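Local coordinates for 3-oxo-glucose-6-phosphate:glutamate aminotransferase (Bacillus subtilis subsp. subtilis, PDB 4K2M), which catalyses the reversible pyridoxal phosphate-dependent transamination of 3-dehydroglucose 6-phosphate with glutamate to give kanosamine 6-phosphate, a step in antibiotic synthesis, at residues L369-V375 / R428-L433; I53-F58 / F317-L322; T89-L94 / N299-I304; S13-M17 / L344-V349. All coordinates share one frame; numbering follows the deposited sequence. Where two conformers were deposited one is given.

Contact 1: L369-V375 / R428-L433; sequences LNEDFGV and RVMEGL
Phe373 and Arg428 lead a helix-to-helix contact in which the C-terminal end of helix 362-373 meets the flank of the long helix 423-441, the short segments crossing at 102°. The polar link is Arg428 NE to the carbonyl oxygen of Phe373, 2.8 Å long and nearly straight at 164°. It uses a lone pair in the carbonyl plane, and the oxygen lies close to the guanidinium plane. Arg428 NH2 adds a weak second bond to that oxygen and also sits at the edge of the Phe373 ring; the ring and guanidinium planes are steeply inclined to each other. An extended arginine chain, with CG opposite the backbone N (chi1 -173°), carries the group across to this helix end. Next to it, Gly432 has no side chain, and Leu369 and Phe373 lie directly on its backbone: Leu369 CD2 rests 3.4 Å from Gly432 C, and Phe373 CD2 lies 3.8 Å from Gly432 CA. Leu369 CD1 also meets Leu433 CD1, while Val375 CG1 touches Val429 CG2 at 3.9 Å. His435, further along helix 423-441, stacks edge-to-face with Phe373. Within 369-375, Leu369 O accepts from Phe373 N and Val375 N on opposite faces of its plane, and Gly374 leaves the helix with positive phi. What results is a helix C-terminus received by an arginine, beside a glycine whose bare backbone is packed by two side chains, in the C-terminal part of an aspartate aminotransferase fold.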
# COMPACT_ATOMS: atom_id res chain seq x y z
N LEU A 369 -5.66 33.50 -16.83
CA LEU A 369 -4.26 33.04 -16.73
C LEU A 369 -4.00 31.90 -17.70
O LEU A 369 -3.00 31.87 -18.40
CB LEU A 369 -3.92 32.63 -15.29
CG LEU A 369 -3.57 33.75 -14.32
CD1 LEU A 369 -3.45 33.19 -12.90
CD2 LEU A 369 -2.26 34.46 -14.71
N ASN A 370 -4.94 30.96 -17.76
CA ASN A 370 -4.79 29.80 -18.61
C ASN A 370 -4.96 30.15 -20.09
O ASN A 370 -4.13 29.80 -20.92
CB ASN A 370 -5.82 28.74 -18.20
CG ASN A 370 -5.81 27.54 -19.12
OD1 ASN A 370 -4.77 27.15 -19.65
ND2 ASN A 370 -6.98 26.94 -19.33
N GLU A 371 -6.06 30.83 -20.41
CA GLU A 371 -6.37 31.14 -21.81
C GLU A 371 -5.40 32.15 -22.42
O GLU A 371 -4.95 31.97 -23.56
CB GLU A 371 -7.80 31.67 -21.92
CG GLU A 371 -8.87 30.63 -21.70
CD GLU A 371 -10.27 31.19 -21.91
OE1 GLU A 371 -10.40 32.43 -22.02
OE2 GLU A 371 -11.23 30.39 -21.97
N ASP A 372 -5.08 33.21 -21.68
CA ASP A 372 -4.28 34.28 -22.24
C ASP A 372 -2.79 34.01 -22.14
O ASP A 372 -2.02 34.46 -22.99
CB ASP A 372 -4.62 35.62 -21.57
CG ASP A 372 -6.06 36.06 -21.83
OD1 ASP A 372 -6.66 35.58 -22.80
OD2 ASP A 372 -6.58 36.89 -21.05
N PHE A 373 -2.38 33.26 -21.12
CA PHE A 373 -0.95 33.08 -20.91
C PHE A 373 -0.47 31.65 -20.72
O PHE A 373 0.73 31.42 -20.55
CB PHE A 373 -0.47 33.96 -19.75
CG PHE A 373 -0.84 35.40 -19.91
CD1 PHE A 373 -0.31 36.15 -20.96
CD2 PHE A 373 -1.72 36.00 -19.04
CE1 PHE A 373 -0.66 37.48 -21.12
CE2 PHE A 373 -2.06 37.34 -19.19
CZ PHE A 373 -1.52 38.08 -20.23
N GLY A 374 -1.39 30.70 -20.78
CA GLY A 374 -1.03 29.29 -20.66
C GLY A 374 -0.56 28.95 -19.25
O GLY A 374 0.09 27.91 -19.04
N VAL A 375 -0.90 29.80 -18.29
CA VAL A 375 -0.51 29.57 -16.90
C VAL A 375 -1.58 28.81 -16.14
O VAL A 375 -2.69 29.31 -15.95
CB VAL A 375 -0.23 30.91 -16.19
CG1 VAL A 375 -0.01 30.70 -14.69
CG2 VAL A 375 0.99 31.58 -16.80
N ARG A 428 6.74 34.08 -15.79
CA ARG A 428 5.52 34.15 -16.57
C ARG A 428 4.27 34.09 -15.70
O ARG A 428 3.28 34.80 -15.95
CB ARG A 428 5.47 33.06 -17.65
CG ARG A 428 4.27 33.23 -18.59
CD ARG A 428 4.39 32.41 -19.86
NE ARG A 428 3.27 32.65 -20.77
CZ ARG A 428 3.25 33.61 -21.70
NH1 ARG A 428 4.29 34.42 -21.83
NH2 ARG A 428 2.20 33.75 -22.49
N VAL A 429 4.30 33.25 -14.67
CA VAL A 429 3.19 33.19 -13.71
C VAL A 429 2.95 34.56 -13.12
O VAL A 429 1.81 35.03 -13.03
CB VAL A 429 3.48 32.20 -12.57
CG1 VAL A 429 2.37 32.28 -11.50
CG2 VAL A 429 3.59 30.79 -13.11
N MET A 430 4.03 35.21 -12.71
CA MET A 430 3.92 36.47 -11.99
C MET A 430 3.50 37.62 -12.90
O MET A 430 2.66 38.43 -12.53
CB MET A 430 5.24 36.79 -11.29
CG MET A 430 5.50 35.83 -10.13
SD MET A 430 6.94 36.24 -9.16
CE MET A 430 8.23 36.12 -10.40
N GLU A 431 4.07 37.67 -14.10
CA GLU A 431 3.69 38.71 -15.05
C GLU A 431 2.24 38.53 -15.48
O GLU A 431 1.50 39.50 -15.60
CB GLU A 431 4.63 38.70 -16.25
CG GLU A 431 6.07 38.98 -15.86
CD GLU A 431 7.00 39.05 -17.05
OE1 GLU A 431 8.06 38.39 -17.02
OE2 GLU A 431 6.66 39.78 -18.01
N GLY A 432 1.83 37.28 -15.68
CA GLY A 432 0.45 36.97 -16.03
C GLY A 432 -0.50 37.41 -14.93
O GLY A 432 -1.57 37.97 -15.18
N LEU A 433 -0.10 37.17 -13.69
CA LEU A 433 -0.93 37.55 -12.56
C LEU A 433 -1.08 39.08 -12.50
O LEU A 433 -2.19 39.59 -12.28
CB LEU A 433 -0.35 37.02 -11.25
CG LEU A 433 -1.29 37.04 -10.05
CD1 LEU A 433 -2.49 36.12 -10.29
CD2 LEU A 433 -0.53 36.61 -8.80

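Contact 2: I53-F58 / F317-L322; sequences IEHDLF and FKRLFL. With ACT (acetate ion), chain F.
Ile53 and Phe321 form the apolar centre: the CG2 methyl of Ile53 sits over the middle of the Phe321 ring, 3.5 Å from its centroid, in a CH-pi contact. The branch is placed there by chi1 of -67°, which puts CG2 opposite the backbone N, while CD1 reaches on to the edge of the Phe317 ring. Leu57 CD1 packs against Phe317 CE2 at 3.8 Å. Beside this group the Phe58 ring lies obliquely to Phe321, planes 35° apart, with Phe58 CE2 3.4 Å from Phe321 CD2; Leu322 CD2 meets Phe58 CE1. Leu423 of helix 423-441 and Leu20 and Leu23 of helix 13-24 extend the core. Toward the polar edge, Lys318 passes over one face of Phe58, its CE 3.8 Å from the ring centroid. A bend at chi3 (80°) then brings NZ to Leu57 O, a 3.0 Å hydrogen bond tilted out of the carbonyl plane, while the ammonium keeps a cation-pi relation to the same ring. The Glu54 carboxylate brings OE2 to the edge of Phe321. Lys318 thus joins the apolar and polar parts of this junction between N-terminal domain and aminotransferase fold: its methylenes pack on the aromatic face and its ammonium donates a hydrogen bond to the Leu57 carbonyl.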
# COMPACT_ATOMS: atom_id res chain seq x y z
N ILE A 53 22.33 31.45 -6.51
CA ILE A 53 21.16 30.56 -6.46
C ILE A 53 20.48 30.46 -7.81
O ILE A 53 20.19 29.35 -8.28
CB ILE A 53 20.15 30.97 -5.40
CG1 ILE A 53 20.75 30.78 -4.02
CG2 ILE A 53 18.85 30.10 -5.51
CD1 ILE A 53 20.02 31.55 -2.95
N GLU A 54 20.22 31.61 -8.44
CA GLU A 54 19.45 31.60 -9.68
C GLU A 54 20.13 30.77 -10.76
O GLU A 54 19.50 29.96 -11.43
CB GLU A 54 19.12 33.02 -10.18
CG GLU A 54 18.13 33.79 -9.28
CD GLU A 54 18.79 34.63 -8.20
OE1 GLU A 54 19.96 34.35 -7.82
OE2 GLU A 54 18.12 35.59 -7.73
N HIS A 55 21.44 30.91 -10.90
CA HIS A 55 22.13 30.14 -11.91
C HIS A 55 22.44 28.70 -11.48
O HIS A 55 22.20 27.74 -12.24
CB HIS A 55 23.44 30.81 -12.35
CG HIS A 55 24.13 30.06 -13.44
ND1 HIS A 55 23.65 30.01 -14.73
CD2 HIS A 55 25.24 29.28 -13.42
CE1 HIS A 55 24.44 29.26 -15.46
NE2 HIS A 55 25.41 28.79 -14.69
N ASP A 56 22.99 28.53 -10.28
CA ASP A 56 23.54 27.23 -9.90
C ASP A 56 22.47 26.24 -9.46
O ASP A 56 22.60 25.03 -9.73
CB ASP A 56 24.63 27.38 -8.83
CG ASP A 56 25.85 28.12 -9.35
OD1 ASP A 56 26.31 27.79 -10.46
OD2 ASP A 56 26.33 29.03 -8.65
N LEU A 57 21.42 26.72 -8.81
CA LEU A 57 20.35 25.82 -8.38
C LEU A 57 19.21 25.72 -9.38
O LEU A 57 18.57 24.68 -9.49
CB LEU A 57 19.79 26.21 -7.01
CG LEU A 57 20.82 26.25 -5.88
CD1 LEU A 57 20.11 26.38 -4.53
CD2 LEU A 57 21.71 25.01 -5.92
N PHE A 58 18.95 26.81 -10.11
CA PHE A 58 17.77 26.85 -10.99
C PHE A 58 18.09 26.90 -12.48
O PHE A 58 17.19 26.77 -13.30
CB PHE A 58 16.88 28.04 -10.62
CG PHE A 58 16.13 27.85 -9.34
CD1 PHE A 58 14.86 27.25 -9.36
CD2 PHE A 58 16.67 28.26 -8.12
CE1 PHE A 58 14.16 27.07 -8.18
CE2 PHE A 58 15.96 28.08 -6.93
CZ PHE A 58 14.71 27.48 -6.96
N PHE A 317 14.94 23.69 0.28
CA PHE A 317 15.52 25.01 0.11
C PHE A 317 15.03 25.66 -1.20
O PHE A 317 14.68 26.85 -1.23
CB PHE A 317 17.05 24.97 0.13
CG PHE A 317 17.66 26.33 -0.02
CD1 PHE A 317 17.79 27.17 1.07
CD2 PHE A 317 18.06 26.78 -1.28
CE1 PHE A 317 18.33 28.44 0.93
CE2 PHE A 317 18.59 28.04 -1.44
CZ PHE A 317 18.74 28.87 -0.34
N LYS A 318 14.99 24.89 -2.27
CA LYS A 318 14.55 25.45 -3.55
C LYS A 318 13.10 25.92 -3.46
O LYS A 318 12.74 26.96 -4.01
CB LYS A 318 14.74 24.44 -4.68
CG LYS A 318 16.23 24.28 -5.09
CD LYS A 318 16.37 23.32 -6.26
CE LYS A 318 16.04 24.02 -7.58
NZ LYS A 318 16.14 23.04 -8.73
N ARG A 319 12.26 25.14 -2.77
CA ARG A 319 10.88 25.57 -2.52
C ARG A 319 10.82 26.89 -1.79
O ARG A 319 10.01 27.76 -2.14
CB ARG A 319 10.11 24.50 -1.74
CG ARG A 319 9.83 23.25 -2.54
CD ARG A 319 9.12 22.23 -1.62
NE ARG A 319 8.77 21.01 -2.34
CZ ARG A 319 7.61 20.82 -2.97
NH1 ARG A 319 6.69 21.77 -2.96
NH2 ARG A 319 7.39 19.69 -3.64
N LEU A 320 11.66 27.05 -0.76
CA LEU A 320 11.68 28.29 0.00
C LEU A 320 12.10 29.46 -0.90
O LEU A 320 11.52 30.55 -0.83
CB LEU A 320 12.64 28.17 1.19
CG LEU A 320 13.03 29.49 1.86
CD1 LEU A 320 11.83 30.14 2.53
CD2 LEU A 320 14.18 29.29 2.86
N PHE A 321 13.11 29.23 -1.74
CA PHE A 321 13.58 30.29 -2.63
C PHE A 321 12.45 30.72 -3.54
O PHE A 321 12.23 31.92 -3.75
CB PHE A 321 14.78 29.83 -3.48
CG PHE A 321 15.34 30.93 -4.35
CD1 PHE A 321 16.22 31.86 -3.81
CD2 PHE A 321 14.97 31.04 -5.68
CE1 PHE A 321 16.75 32.89 -4.60
CE2 PHE A 321 15.49 32.06 -6.48
CZ PHE A 321 16.38 32.99 -5.92
N LEU A 322 11.74 29.75 -4.10
CA LEU A 322 10.59 30.05 -4.95
C LEU A 322 9.52 30.84 -4.20
O LEU A 322 8.97 31.80 -4.75
CB LEU A 322 9.99 28.76 -5.50
CG LEU A 322 10.85 28.10 -6.58
CD1 LEU A 322 10.31 26.70 -6.87
CD2 LEU A 322 10.89 28.94 -7.88
C ACT F . 4.34 19.84 -4.83
O ACT F . 4.96 20.80 -4.42
OXT ACT F . 4.95 18.81 -5.13
CH3 ACT F . 2.84 19.93 -4.98

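Contact 3: T89-L94 / N299-I304; sequences TLTEVL and NLQAAI
Leu90 and Leu300 supply the main apolar contact between helix 80-93 and helix 299-308, whose short segments run roughly antiparallel, at 148°, with axes 10.2 Å apart. Their side chains meet at about a right angle, Leu90 CD2 against Leu300 CD1 at 3.8 Å. The same Leu90 methyl reaches Ile304 CG1, and the same Leu300 methyl receives Leu94 CD2 at 4.0 Å, so two methyls serve four residues. On the other flank, Val93 CG2 touches the methyl of Ala303 at 3.7 Å. Leu90 also packs on Leu90 of the second subunit, and Leu94 on Ile86 of that subunit, which places this apolar layer in the dimer interface.

Polar contact between 89-94 and 299-304 runs through water, and tentatively, because Thr89 has two conformers. In the one given, chi1 of -158° turns OG1 opposite the backbone N, and the Thr89 hydroxyl donates to a water 3.1 Å from OG1; the water in turn donates to Ala303 O at 2.8 Å. The carbonyl so gains a partner beyond its own helix, while Thr89 CG2 lies loosely near it. At the far end, the amide of Asn299 lies loosely beside Val93 CG1, but its ND2 donates to Lys98 O, in the loop that leads to the substrate-binding Thr100 and Ser101.

No direct hydrogen bond joins 89-94 to 299-304. Their fit rests on dispersion between branched and small aliphatic groups, with a single, tentative water bridge at one margin and the asparagine turning its polarity toward the loop beside the active site.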
# COMPACT_ATOMS: atom_id res chain seq x y z
N THR A 89 19.93 1.23 -7.08
CA THR A 89 19.56 0.50 -5.87
C THR A 89 18.65 -0.69 -6.18
O THR A 89 18.77 -1.74 -5.55
CB THR A 89 18.95 1.42 -4.76
OG1 THR A 89 19.10 0.79 -3.48
CG2 THR A 89 17.47 1.70 -5.00
N LEU A 90 17.79 -0.55 -7.18
CA LEU A 90 16.88 -1.63 -7.55
C LEU A 90 17.63 -2.78 -8.20
O LEU A 90 17.21 -3.93 -8.15
CB LEU A 90 15.77 -1.12 -8.48
CG LEU A 90 14.84 -0.11 -7.80
CD1 LEU A 90 13.65 0.23 -8.70
CD2 LEU A 90 14.36 -0.60 -6.42
N THR A 91 18.76 -2.46 -8.83
CA THR A 91 19.61 -3.50 -9.39
C THR A 91 20.13 -4.41 -8.27
O THR A 91 20.35 -5.61 -8.48
CB THR A 91 20.79 -2.87 -10.16
OG1 THR A 91 20.27 -2.15 -11.29
CG2 THR A 91 21.73 -3.95 -10.67
N GLU A 92 20.30 -3.84 -7.09
CA GLU A 92 20.73 -4.61 -5.91
C GLU A 92 19.56 -5.21 -5.14
O GLU A 92 19.66 -6.32 -4.60
CB GLU A 92 21.53 -3.72 -4.96
CG GLU A 92 22.65 -2.94 -5.62
CD GLU A 92 23.33 -1.99 -4.65
OE1 GLU A 92 22.97 -2.00 -3.45
OE2 GLU A 92 24.22 -1.22 -5.09
N VAL A 93 18.44 -4.48 -5.05
CA VAL A 93 17.32 -4.98 -4.24
C VAL A 93 16.54 -6.10 -4.94
O VAL A 93 16.18 -7.08 -4.30
CB VAL A 93 16.35 -3.85 -3.83
CG1 VAL A 93 15.17 -4.42 -3.07
CG2 VAL A 93 17.07 -2.84 -2.96
N LEU A 94 16.30 -5.94 -6.23
CA LEU A 94 15.45 -6.89 -6.95
C LEU A 94 15.87 -8.36 -6.81
O LEU A 94 15.01 -9.22 -6.54
CB LEU A 94 15.24 -6.48 -8.42
CG LEU A 94 14.32 -5.27 -8.64
CD1 LEU A 94 14.38 -4.79 -10.09
CD2 LEU A 94 12.88 -5.58 -8.22
N ASN A 299 9.55 -2.80 1.64
CA ASN A 299 11.01 -2.75 1.61
C ASN A 299 11.53 -2.10 0.34
O ASN A 299 12.49 -1.32 0.36
CB ASN A 299 11.57 -4.17 1.76
CG ASN A 299 13.09 -4.20 1.90
OD1 ASN A 299 13.64 -3.66 2.87
ND2 ASN A 299 13.77 -4.87 0.97
N LEU A 300 10.91 -2.42 -0.79
CA LEU A 300 11.34 -1.84 -2.06
C LEU A 300 11.23 -0.32 -2.01
O LEU A 300 12.14 0.40 -2.42
CB LEU A 300 10.55 -2.41 -3.24
CG LEU A 300 11.01 -1.90 -4.62
CD1 LEU A 300 11.55 -3.04 -5.45
CD2 LEU A 300 9.88 -1.20 -5.37
N GLN A 301 10.12 0.18 -1.46
CA GLN A 301 9.93 1.62 -1.38
C GLN A 301 10.86 2.27 -0.37
O GLN A 301 11.28 3.42 -0.56
CB GLN A 301 8.47 1.99 -1.04
CG GLN A 301 7.45 1.65 -2.12
CD GLN A 301 7.75 2.29 -3.48
OE1 GLN A 301 8.40 3.33 -3.57
NE2 GLN A 301 7.27 1.65 -4.54
N ALA A 302 11.18 1.57 0.70
CA ALA A 302 12.14 2.09 1.68
C ALA A 302 13.52 2.22 1.04
O ALA A 302 14.25 3.18 1.30
CB ALA A 302 12.19 1.21 2.94
N ALA A 303 13.89 1.27 0.18
CA ALA A 303 15.17 1.38 -0.52
C ALA A 303 15.16 2.60 -1.43
O ALA A 303 16.15 3.33 -1.53
CB ALA A 303 15.46 0.11 -1.34
N ILE A 304 14.05 2.83 -2.11
CA ILE A 304 13.92 3.98 -2.99
C ILE A 304 13.95 5.27 -2.15
O ILE A 304 14.55 6.27 -2.54
CB ILE A 304 12.61 3.91 -3.80
CG1 ILE A 304 12.74 2.86 -4.91
CG2 ILE A 304 12.27 5.26 -4.43
CD1 ILE A 304 11.44 2.60 -5.65
O HOH W 1 18.82 2.63 -1.06

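Contact 4: S13-M17 / L344-V349; sequences SKENM and LSEDHV
Ser13 OG donates to the carbonyl oxygen of Glu346 at 2.7 Å, the shortest direct polar bond across this contact, where helix 13-24 of the N-terminal domain meets loop 344-349 of the aminotransferase fold. The hydroxyl lies in the carbonyl plane, with a C=O...donor angle of 159°. A chi1 of 63° lodges OG between the backbone N and carbonyl carbon of Ser13, and there it also accepts from the backbone N of Thr232. The hydroxyl therefore ties the first turn of helix 13-24 both to the loop and to the region around Thr232. Ser13 CB leans on Val349 CG1, 3.9 Å away; the Val349 side chain is itself about 6 Å from that of the cofactor-binding Gln227.

Around this bond the Glu346 side chain crosses Lys14 and Met17 obliquely. Its CG packs against Met17 CG at 3.7 Å, and its carboxylate carbon faces Lys14 CG. A water donates to both Lys14 O and Glu346 OE1, with the latter only 2.6 Å away. Lys14 NZ stays 5.2 Å from Glu346 OE2, too far for a salt bridge, though the opposite charges may still attract one another over that gap.

Met17 bends at chi2 (-58°) and sends its terminal methyl in among Leu344 and Ser345. CE packs on Leu344 CG at an unusually short 3.3 Å and also approaches Ser345 O; Leu320 of helix 312-329 packs on the Met17 methyl as well. Within the loop, Asp347 OD1 forms a salt bridge with Lys203.

The chemistry is graded: a buried serine bond fixes the start of the helix, the Met17 methyl packs on Leu344 beside Ser345 O, and Glu346 meets the alkyl chain of Lys14 while a water links the Lys14 carbonyl to its carboxylate.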
# COMPACT_ATOMS: atom_id res chain seq x y z
N SER A 13 13.07 23.91 8.32
CA SER A 13 12.51 25.16 7.84
C SER A 13 13.15 26.40 8.47
O SER A 13 13.45 27.38 7.77
CB SER A 13 10.99 25.15 8.04
OG SER A 13 10.63 25.09 9.41
N LYS A 14 13.37 26.37 9.78
CA LYS A 14 13.92 27.55 10.43
C LYS A 14 15.36 27.77 9.97
O LYS A 14 15.77 28.89 9.63
CB LYS A 14 13.86 27.41 11.95
CG LYS A 14 14.39 28.64 12.67
CD LYS A 14 14.15 28.53 14.17
CE LYS A 14 14.64 29.79 14.87
NZ LYS A 14 15.18 29.49 16.22
N GLU A 15 16.13 26.69 9.93
CA GLU A 15 17.51 26.79 9.49
C GLU A 15 17.60 27.20 8.02
O GLU A 15 18.52 27.91 7.63
CB GLU A 15 18.26 25.49 9.76
CG GLU A 15 18.29 25.09 11.25
CD GLU A 15 17.10 24.23 11.69
OE1 GLU A 15 17.32 23.08 12.13
OE2 GLU A 15 15.93 24.70 11.62
N ASN A 16 16.64 26.78 7.20
CA ASN A 16 16.67 27.15 5.79
C ASN A 16 16.50 28.64 5.58
O ASN A 16 16.99 29.19 4.60
CB ASN A 16 15.61 26.38 4.98
CG ASN A 16 16.04 24.98 4.63
OD1 ASN A 16 17.22 24.61 4.77
ND2 ASN A 16 15.10 24.19 4.11
N MET A 17 15.78 29.30 6.49
CA MET A 17 15.58 30.75 6.38
C MET A 17 16.89 31.47 6.55
O MET A 17 17.15 32.47 5.88
CB MET A 17 14.63 31.28 7.45
CG MET A 17 13.23 31.47 6.99
SD MET A 17 13.05 32.59 5.58
CE MET A 17 11.30 32.24 5.47
N LEU A 344 6.33 35.24 4.78
CA LEU A 344 7.57 34.51 4.66
C LEU A 344 7.99 34.10 6.06
O LEU A 344 8.74 34.82 6.74
CB LEU A 344 8.65 35.39 4.00
CG LEU A 344 9.98 34.70 3.69
CD1 LEU A 344 9.88 33.70 2.53
CD2 LEU A 344 11.12 35.71 3.46
N SER A 345 7.48 32.97 6.53
CA SER A 345 7.74 32.57 7.91
C SER A 345 8.64 31.34 7.99
O SER A 345 8.76 30.57 7.03
CB SER A 345 6.43 32.29 8.62
OG SER A 345 5.88 31.08 8.13
N GLU A 346 9.24 31.16 9.16
CA GLU A 346 10.18 30.06 9.36
C GLU A 346 9.47 28.74 9.57
O GLU A 346 10.12 27.69 9.57
CB GLU A 346 11.05 30.36 10.59
CG GLU A 346 11.93 31.58 10.40
CD GLU A 346 12.66 31.97 11.66
OE1 GLU A 346 13.82 32.43 11.55
OE2 GLU A 346 12.08 31.83 12.76
N ASP A 347 8.16 28.78 9.76
CA ASP A 347 7.40 27.58 10.07
C ASP A 347 6.56 27.12 8.88
O ASP A 347 5.37 26.82 9.02
CB ASP A 347 6.51 27.78 11.31
CG ASP A 347 5.49 28.90 11.13
OD1 ASP A 347 5.64 29.70 10.18
OD2 ASP A 347 4.53 28.97 11.94
N HIS A 348 7.18 27.06 7.71
CA HIS A 348 6.48 26.68 6.47
C HIS A 348 7.50 25.94 5.61
O HIS A 348 8.66 26.34 5.54
CB HIS A 348 6.03 27.96 5.74
CG HIS A 348 4.81 27.79 4.87
ND1 HIS A 348 4.66 26.76 3.97
CD2 HIS A 348 3.70 28.57 4.75
CE1 HIS A 348 3.50 26.89 3.35
NE2 HIS A 348 2.90 27.98 3.80
N VAL A 349 7.07 24.86 4.95
CA VAL A 349 7.96 24.17 4.02
C VAL A 349 7.49 24.25 2.57
O VAL A 349 8.08 23.65 1.69
CB VAL A 349 8.26 22.70 4.42
CG1 VAL A 349 9.03 22.64 5.72
CG2 VAL A 349 6.95 21.87 4.52
O HOH W 2 16.04 31.29 10.83

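Along the chain, contact 3 is nested within contact 2, which is nested within contact 4, and contact 1 follows all three. Contacts 2 and 4 touch, their centres about 15 Å apart, because helix 312-329 carries 317-322 in one and supports Met17 in the other. Contact 1 lies about 21 Å, centre to centre, from contact 2, and helix 423-441 connects them by supplying 428-433 and Leu423. Contact 3 stands apart, about 41 Å between centres from contact 1. Contacts 2 and 4 thus join the added N-terminal domain to the core at two adjoining places, whereas contacts 1 and 3 lie within the aminotransferase part, contact 3 at the subunit interface.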